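Local coordinates for peptidase M3B, oligoendopeptidase F (Enterococcus faecium, PDB 2QR4), which probably cleaves short peptides as a zinc-dependent endopeptidase of family M3, in the oligoendopeptidase F group, at residues A[15-25]-A[39-50]. Numbering follows the deposited sequence.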
ATOM      1  N   LEU A  15       2.919  24.675  14.683  1.00 33.99           N
ATOM      2  CA  LEU A  15       3.227  23.387  15.272  1.00 40.16           C
ATOM      3  C   LEU A  15       4.687  23.005  15.036  1.00 52.78           C
ATOM      4  O   LEU A  15       5.344  22.499  15.942  1.00 53.06           O
ATOM      5  CB  LEU A  15       2.301  22.321  14.724  1.00 49.38           C
ATOM      6  CG  LEU A  15       1.059  22.057  15.558  1.00 61.10           C
ATOM      7  CD1 LEU A  15       0.863  23.102  16.652  1.00 60.03           C
ATOM      8  CD2 LEU A  15      -0.150  21.986  14.645  1.00 60.35           C
ATOM      9  N   SER A  16       5.189  23.259  13.825  1.00 54.98           N
ATOM     10  CA  SER A  16       6.590  22.987  13.473  1.00 54.69           C
ATOM     11  C   SER A  16       7.574  23.730  14.345  1.00 58.04           C
ATOM     12  O   SER A  16       8.604  23.186  14.712  1.00 70.50           O
ATOM     13  CB  SER A  16       6.879  23.360  12.023  1.00 53.31           C
ATOM     14  OG  SER A  16       6.301  22.425  11.138  1.00 51.83           O
ATOM     15  N   GLU A  17       7.275  24.980  14.666  1.00 58.56           N
ATOM     16  CA  GLU A  17       8.196  25.756  15.467  1.00 60.21           C
ATOM     17  C   GLU A  17       8.097  25.337  16.928  1.00 61.41           C
ATOM     18  O   GLU A  17       9.111  25.151  17.587  1.00 67.77           O
ATOM     19  CB  GLU A  17       7.939  27.257  15.305  1.00 75.71           C
ATOM     20  CG  GLU A  17       7.236  27.932  16.486  1.00 88.63           C
ATOM     21  CD  GLU A  17       8.202  28.652  17.417  1.00 95.40           C
ATOM     22  OE1 GLU A  17       7.745  29.475  18.255  1.00 88.18           O
ATOM     23  OE2 GLU A  17       9.423  28.396  17.296  1.00 97.24           O
ATOM     24  N   GLU A  18       6.876  25.183  17.431  1.00 55.44           N
ATOM     25  CA  GLU A  18       6.680  24.783  18.817  1.00 52.89           C
ATOM     26  C   GLU A  18       7.445  23.491  19.064  1.00 58.16           C
ATOM     27  O   GLU A  18       7.997  23.259  20.141  1.00 54.12           O
ATOM     28  CB  GLU A  18       5.196  24.561  19.113  1.00 41.32           C
ATOM     29  CG  GLU A  18       4.863  24.549  20.592  1.00 58.85           C
ATOM     30  CD  GLU A  18       3.404  24.221  20.881  1.00 65.06           C
ATOM     31  OE1 GLU A  18       2.632  23.995  19.927  1.00 66.50           O
ATOM     32  OE2 GLU A  18       3.034  24.187  22.076  1.00 62.50           O
ATOM     33  N   LEU A  19       7.481  22.661  18.033  1.00 53.65           N
ATOM     34  CA  LEU A  19       8.066  21.338  18.102  1.00 60.59           C
ATOM     35  C   LEU A  19       9.535  21.360  18.488  1.00 67.85           C
ATOM     36  O   LEU A  19      10.052  20.387  19.025  1.00 70.98           O
ATOM     37  CB  LEU A  19       7.922  20.674  16.746  1.00 58.35           C
ATOM     38  CG  LEU A  19       7.875  19.170  16.750  1.00 54.90           C
ATOM     39  CD1 LEU A  19       6.763  18.733  17.666  1.00 50.32           C
ATOM     40  CD2 LEU A  19       7.650  18.703  15.335  1.00 52.43           C
ATOM     41  N   LYS A  20      10.204  22.471  18.204  1.00 71.23           N
ATOM     42  CA  LYS A  20      11.620  22.615  18.506  1.00 74.08           C
ATOM     43  C   LYS A  20      11.859  22.571  20.008  1.00 71.90           C
ATOM     44  O   LYS A  20      12.938  22.189  20.462  1.00 74.88           O
ATOM     45  CB  LYS A  20      12.177  23.906  17.890  1.00 77.10           C
ATOM     46  CG  LYS A  20      12.228  23.862  16.362  1.00 82.23           C
ATOM     47  CD  LYS A  20      12.373  25.247  15.740  1.00 86.09           C
ATOM     48  CE  LYS A  20      12.356  25.160  14.207  1.00 85.65           C
ATOM     49  NZ  LYS A  20      12.197  26.494  13.560  1.00 68.04           N
ATOM     50  N   GLN A  21      10.840  22.938  20.776  1.00 63.26           N
ATOM     51  CA  GLN A  21      10.935  22.931  22.233  1.00 63.00           C
ATOM     52  C   GLN A  21      10.905  21.510  22.806  1.00 60.73           C
ATOM     53  O   GLN A  21      11.085  21.312  24.006  1.00 61.31           O
ATOM     54  CB  GLN A  21       9.828  23.797  22.840  1.00 65.25           C
ATOM     55  CG  GLN A  21       9.995  25.286  22.529  1.00 81.15           C
ATOM     56  CD  GLN A  21       8.678  25.977  22.207  1.00 83.56           C
ATOM     57  OE1 GLN A  21       7.713  25.893  22.970  1.00 88.99           O
ATOM     58  NE2 GLN A  21       8.635  26.669  21.070  1.00 72.53           N
ATOM     59  N   SER A  22      10.679  20.525  21.943  1.00 55.05           N
ATOM     60  CA  SER A  22      10.717  19.121  22.352  1.00 62.21           C
ATOM     61  C   SER A  22      12.068  18.745  22.932  1.00 63.74           C
ATOM     62  O   SER A  22      12.152  18.054  23.941  1.00 67.67           O
ATOM     63  CB  SER A  22      10.432  18.213  21.164  1.00 51.24           C
ATOM     64  OG  SER A  22      10.217  16.889  21.596  1.00 61.14           O
ATOM     65  N   GLU A  23      13.123  19.208  22.277  1.00 73.98           N
ATOM     66  CA  GLU A  23      14.480  18.946  22.711  1.00 71.54           C
ATOM     67  C   GLU A  23      14.676  19.298  24.175  1.00 61.28           C
ATOM     68  O   GLU A  23      15.331  18.565  24.908  1.00 72.57           O
ATOM     69  CB  GLU A  23      15.464  19.732  21.848  1.00 82.03           C
ATOM     70  CG  GLU A  23      16.814  19.064  21.730  1.00 92.77           C
ATOM     71  CD  GLU A  23      16.688  17.577  21.458  1.00 94.49           C
ATOM     72  OE1 GLU A  23      15.630  17.155  20.942  1.00 91.88           O
ATOM     73  OE2 GLU A  23      17.643  16.829  21.765  1.00 93.03           O
ATOM     74  N   LYS A  24      14.099  20.423  24.587  1.00 65.74           N
ATOM     75  CA  LYS A  24      14.216  20.925  25.957  1.00 61.19           C
ATOM     76  C   LYS A  24      13.576  20.039  27.023  1.00 62.82           C
ATOM     77  O   LYS A  24      14.001  20.053  28.174  1.00 70.02           O
ATOM     78  CB  LYS A  24      13.617  22.330  26.071  1.00 63.83           C
ATOM     79  CG  LYS A  24      14.504  23.432  25.538  1.00 77.72           C
ATOM     80  CD  LYS A  24      14.243  24.748  26.255  1.00 79.99           C
ATOM     81  CE  LYS A  24      15.246  25.812  25.822  1.00 80.85           C
ATOM     82  NZ  LYS A  24      15.315  26.947  26.788  1.00 80.91           N
ATOM     83  N   HIS A  25      12.541  19.290  26.661  1.00 58.44           N
ATOM     84  CA  HIS A  25      11.854  18.470  27.647  1.00 45.19           C
ATOM     85  C   HIS A  25      12.467  17.085  27.731  1.00 49.98           C
ATOM     86  O   HIS A  25      12.517  16.484  28.800  1.00 49.70           O
ATOM     87  CB  HIS A  25      10.355  18.414  27.356  1.00 46.35           C
ATOM     88  CG  HIS A  25       9.686  19.748  27.478  1.00 51.90           C
ATOM     89  ND1 HIS A  25       9.522  20.387  28.690  1.00 50.00           N
ATOM     90  CD2 HIS A  25       9.172  20.581  26.542  1.00 40.50           C
ATOM     91  CE1 HIS A  25       8.926  21.550  28.496  1.00 36.54           C
ATOM     92  NE2 HIS A  25       8.707  21.695  27.202  1.00 51.30           N
ATOM     93  N   ALA A  39       6.689  18.584  30.814  1.00 39.27           N
ATOM     94  CA  ALA A  39       6.822  17.671  29.678  1.00 39.63           C
ATOM     95  C   ALA A  39       5.469  17.127  29.212  1.00 32.13           C
ATOM     96  O   ALA A  39       5.160  17.137  28.023  1.00 38.74           O
ATOM     97  CB  ALA A  39       7.778  16.518  30.023  1.00 26.27           C
ATOM     98  N   ILE A  40       4.669  16.643  30.156  1.00 35.34           N
ATOM     99  CA  ILE A  40       3.349  16.126  29.836  1.00 38.09           C
ATOM    100  C   ILE A  40       2.514  17.211  29.175  1.00 41.56           C
ATOM    101  O   ILE A  40       1.813  16.956  28.205  1.00 33.88           O
ATOM    102  CB  ILE A  40       2.611  15.668  31.100  1.00 39.95           C
ATOM    103  CG1 ILE A  40       3.237  14.389  31.644  1.00 42.30           C
ATOM    104  CG2 ILE A  40       1.162  15.418  30.786  1.00 43.06           C
ATOM    105  CD1 ILE A  40       2.916  14.126  33.070  1.00 47.12           C
ATOM    106  N   GLU A  41       2.590  18.425  29.715  1.00 37.14           N
ATOM    107  CA  GLU A  41       1.838  19.539  29.162  1.00 42.91           C
ATOM    108  C   GLU A  41       2.266  19.819  27.741  1.00 41.10           C
ATOM    109  O   GLU A  41       1.428  20.057  26.873  1.00 42.95           O
ATOM    110  CB  GLU A  41       2.014  20.789  30.012  1.00 37.09           C
ATOM    111  CG  GLU A  41       1.145  20.779  31.228  1.00 34.46           C
ATOM    112  CD  GLU A  41       1.578  21.808  32.251  1.00 46.63           C
ATOM    113  OE1 GLU A  41       2.652  22.415  32.056  1.00 40.13           O
ATOM    114  OE2 GLU A  41       0.848  22.000  33.249  1.00 47.99           O
ATOM    115  N   PHE A  42       3.572  19.778  27.506  1.00 37.87           N
ATOM    116  CA  PHE A  42       4.092  20.056  26.191  1.00 32.45           C
ATOM    117  C   PHE A  42       3.644  19.010  25.178  1.00 40.23           C
ATOM    118  O   PHE A  42       3.071  19.372  24.146  1.00 36.54           O
ATOM    119  CB  PHE A  42       5.622  20.169  26.178  1.00 38.49           C
ATOM    120  CG  PHE A  42       6.200  20.180  24.784  1.00 42.18           C
ATOM    121  CD1 PHE A  42       6.255  21.360  24.053  1.00 34.80           C
ATOM    122  CD2 PHE A  42       6.649  19.003  24.190  1.00 41.43           C
ATOM    123  CE1 PHE A  42       6.764  21.378  22.758  1.00 42.52           C
ATOM    124  CE2 PHE A  42       7.168  19.004  22.880  1.00 38.58           C
ATOM    125  CZ  PHE A  42       7.220  20.187  22.162  1.00 42.83           C
ATOM    126  N   VAL A  43       3.893  17.724  25.442  1.00 31.67           N
ATOM    127  CA  VAL A  43       3.641  16.764  24.371  1.00 30.33           C
ATOM    128  C   VAL A  43       2.157  16.573  24.104  1.00 31.95           C
ATOM    129  O   VAL A  43       1.761  16.366  22.971  1.00 42.58           O
ATOM    130  CB  VAL A  43       4.382  15.379  24.481  1.00 42.18           C
ATOM    131  CG1 VAL A  43       5.711  15.481  25.214  1.00 28.70           C
ATOM    132  CG2 VAL A  43       3.492  14.335  25.079  1.00 42.92           C
ATOM    133  N   LEU A  44       1.332  16.651  25.136  1.00 40.57           N
ATOM    134  CA  LEU A  44      -0.093  16.479  24.932  1.00 39.82           C
ATOM    135  C   LEU A  44      -0.638  17.633  24.105  1.00 44.84           C
ATOM    136  O   LEU A  44      -1.499  17.456  23.259  1.00 47.62           O
ATOM    137  CB  LEU A  44      -0.826  16.365  26.275  1.00 38.27           C
ATOM    138  CG  LEU A  44      -1.353  14.963  26.627  1.00 56.04           C
ATOM    139  CD1 LEU A  44      -0.649  13.843  25.868  1.00 55.59           C
ATOM    140  CD2 LEU A  44      -1.295  14.720  28.122  1.00 64.66           C
ATOM    141  N   ARG A  45      -0.112  18.822  24.352  1.00 42.02           N
ATOM    142  CA  ARG A  45      -0.595  20.006  23.697  1.00 34.55           C
ATOM    143  C   ARG A  45      -0.227  19.964  22.219  1.00 44.08           C
ATOM    144  O   ARG A  45      -1.053  20.269  21.357  1.00 41.06           O
ATOM    145  CB  ARG A  45       0.015  21.233  24.377  1.00 41.18           C
ATOM    146  CG  ARG A  45      -0.272  22.541  23.712  1.00 39.10           C
ATOM    147  CD  ARG A  45       0.945  23.453  23.825  1.00 56.34           C
ATOM    148  NE  ARG A  45       1.450  23.581  25.190  1.00 56.92           N
ATOM    149  CZ  ARG A  45       2.721  23.835  25.497  1.00 64.83           C
ATOM    150  NH1 ARG A  45       3.625  23.970  24.526  1.00 56.97           N
ATOM    151  NH2 ARG A  45       3.093  23.943  26.775  1.00 50.18           N
ATOM    152  N   VAL A  46       1.012  19.577  21.927  1.00 38.77           N
ATOM    153  CA  VAL A  46       1.478  19.541  20.545  1.00 34.83           C
ATOM    154  C   VAL A  46       0.798  18.400  19.817  1.00 42.38           C
ATOM    155  O   VAL A  46       0.317  18.556  18.693  1.00 41.45           O
ATOM    156  CB  VAL A  46       3.013  19.394  20.462  1.00 31.25           C
ATOM    157  CG1 VAL A  46       3.431  19.085  19.084  1.00 48.14           C
ATOM    158  CG2 VAL A  46       3.659  20.685  20.863  1.00 45.57           C
ATOM    159  N   TYR A  47       0.735  17.257  20.486  1.00 41.42           N
ATOM    160  CA  TYR A  47       0.247  16.039  19.868  1.00 47.88           C
ATOM    161  C   TYR A  47      -1.225  16.182  19.513  1.00 51.50           C
ATOM    162  O   TYR A  47      -1.629  15.905  18.383  1.00 49.67           O
ATOM    163  CB  TYR A  47       0.502  14.839  20.785  1.00 49.20           C
ATOM    164  CG  TYR A  47       0.168  13.504  20.186  1.00 52.35           C
ATOM    165  CD1 TYR A  47       1.096  12.806  19.419  1.00 60.40           C
ATOM    166  CD2 TYR A  47      -1.077  12.930  20.394  1.00 54.89           C
ATOM    167  CE1 TYR A  47       0.784  11.563  18.873  1.00 55.60           C
ATOM    168  CE2 TYR A  47      -1.401  11.710  19.854  1.00 55.60           C
ATOM    169  CZ  TYR A  47      -0.472  11.026  19.095  1.00 55.59           C
ATOM    170  OH  TYR A  47      -0.821   9.801  18.571  1.00 61.65           O
ATOM    171  N   ARG A  48      -2.021  16.659  20.461  1.00 50.04           N
ATOM    172  CA  ARG A  48      -3.443  16.816  20.214  1.00 45.70           C
ATOM    173  C   ARG A  48      -3.795  17.876  19.182  1.00 49.96           C
ATOM    174  O   ARG A  48      -4.752  17.709  18.429  1.00 52.16           O
ATOM    175  CB  ARG A  48      -4.206  17.017  21.522  1.00 59.18           C
ATOM    176  CG  ARG A  48      -4.196  15.732  22.377  1.00 78.37           C
ATOM    177  CD  ARG A  48      -5.129  15.803  23.576  1.00 89.02           C
ATOM    178  NE  ARG A  48      -4.914  14.702  24.517  1.00 92.01           N
ATOM    179  CZ  ARG A  48      -5.509  14.613  25.704  1.00 93.21           C
ATOM    180  NH1 ARG A  48      -6.348  15.564  26.092  1.00100.03           N
ATOM    181  NH2 ARG A  48      -5.265  13.582  26.508  1.00 82.26           N
ATOM    182  N   GLN A  49      -3.034  18.962  19.126  1.00 44.25           N
ATOM    183  CA  GLN A  49      -3.278  19.966  18.088  1.00 40.46           C
ATOM    184  C   GLN A  49      -3.014  19.416  16.688  1.00 49.86           C
ATOM    185  O   GLN A  49      -3.615  19.862  15.713  1.00 49.00           O
ATOM    186  CB  GLN A  49      -2.422  21.202  18.313  1.00 43.61           C
ATOM    187  CG  GLN A  49      -3.038  22.170  19.303  1.00 62.50           C
ATOM    188  CD  GLN A  49      -1.996  23.014  20.022  1.00 75.92           C
ATOM    189  OE1 GLN A  49      -0.920  23.321  19.478  1.00 66.74           O
ATOM    190  NE2 GLN A  49      -2.316  23.399  21.261  1.00 78.94           N
ATOM    191  N   THR A  50      -2.104  18.452  16.598  1.00 31.64           N
ATOM    192  CA  THR A  50      -1.752  17.851  15.331  1.00 45.94           C
ATOM    193  C   THR A  50      -2.771  16.788  14.943  1.00 47.30           C
ATOM    194  O   THR A  50      -3.071  16.608  13.762  1.00 44.53           O
ATOM    195  CB  THR A  50      -0.351  17.238  15.404  1.00 46.55           C
ATOM    196  OG1 THR A  50       0.582  18.268  15.756  1.00 53.06           O
ATOM    197  CG2 THR A  50       0.039  16.657  14.076  1.00 51.85           C
TER
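The nearest CA pairs, Leu15-Val46, Ser22-Phe42 and His25-Ala39, mark 15-25 as antiparallel to helix 39-50; the CA atoms come nearest at His25 and Ala39, 5.5 Å apart. Phe42 fills the middle of the interface. Its CG lies anti to the backbone N (chi1 168°), which sends the ring toward 15-25. There CZ and CE2 meet the backbone and CB of Ser22, and Glu18 O lies at the ring edge, 3.5 Å from Phe42 CE1. His25 CD2 lies over one face of the Phe42 ring, 3.5 Å from Phe42 CG. The two rings meet obliquely, with their planes at 31°. Val46 CG2 lies over the opposite face of Phe42, 3.6 Å above the plane and toward the rim. His25 also reaches Ala39, with its ND1 4.0 Å from Ala39 CA.

Glu18 enters a hole formed by Phe42, Arg45, Val46 and Gln49. Its extended chain brings the carboxylate carbon CD to 3.5 Å from Val46 CG2. OE2 forms a salt bridge with Arg45 NH1, whose guanidinium is nearly coplanar with the carboxylate; the place of OE2 is less sure in the model, so the closeness of this bond is doubtful. Leu19 CD1 packs on Val46 CG1 at 3.6 Å. Leu15 CD1 touches Gln49 OE1, while its CG packs near Thr50 OG1. That hydroxyl donates to Val46 O, 3.0 Å away.

Helix 68-87 packs against helix 33-63 through Val84, which touches Val46 and Thr50. Ser22 OG is hydrogen-bonded to Ala87 O and Trp90 NE1. The contact packs the end of helix 4-18 and the weakly helical residues after it on helix 33-63: an aromatic and aliphatic centre joins them, and the Glu18-Arg45 charge pair probably adds electrostatic attraction beside it.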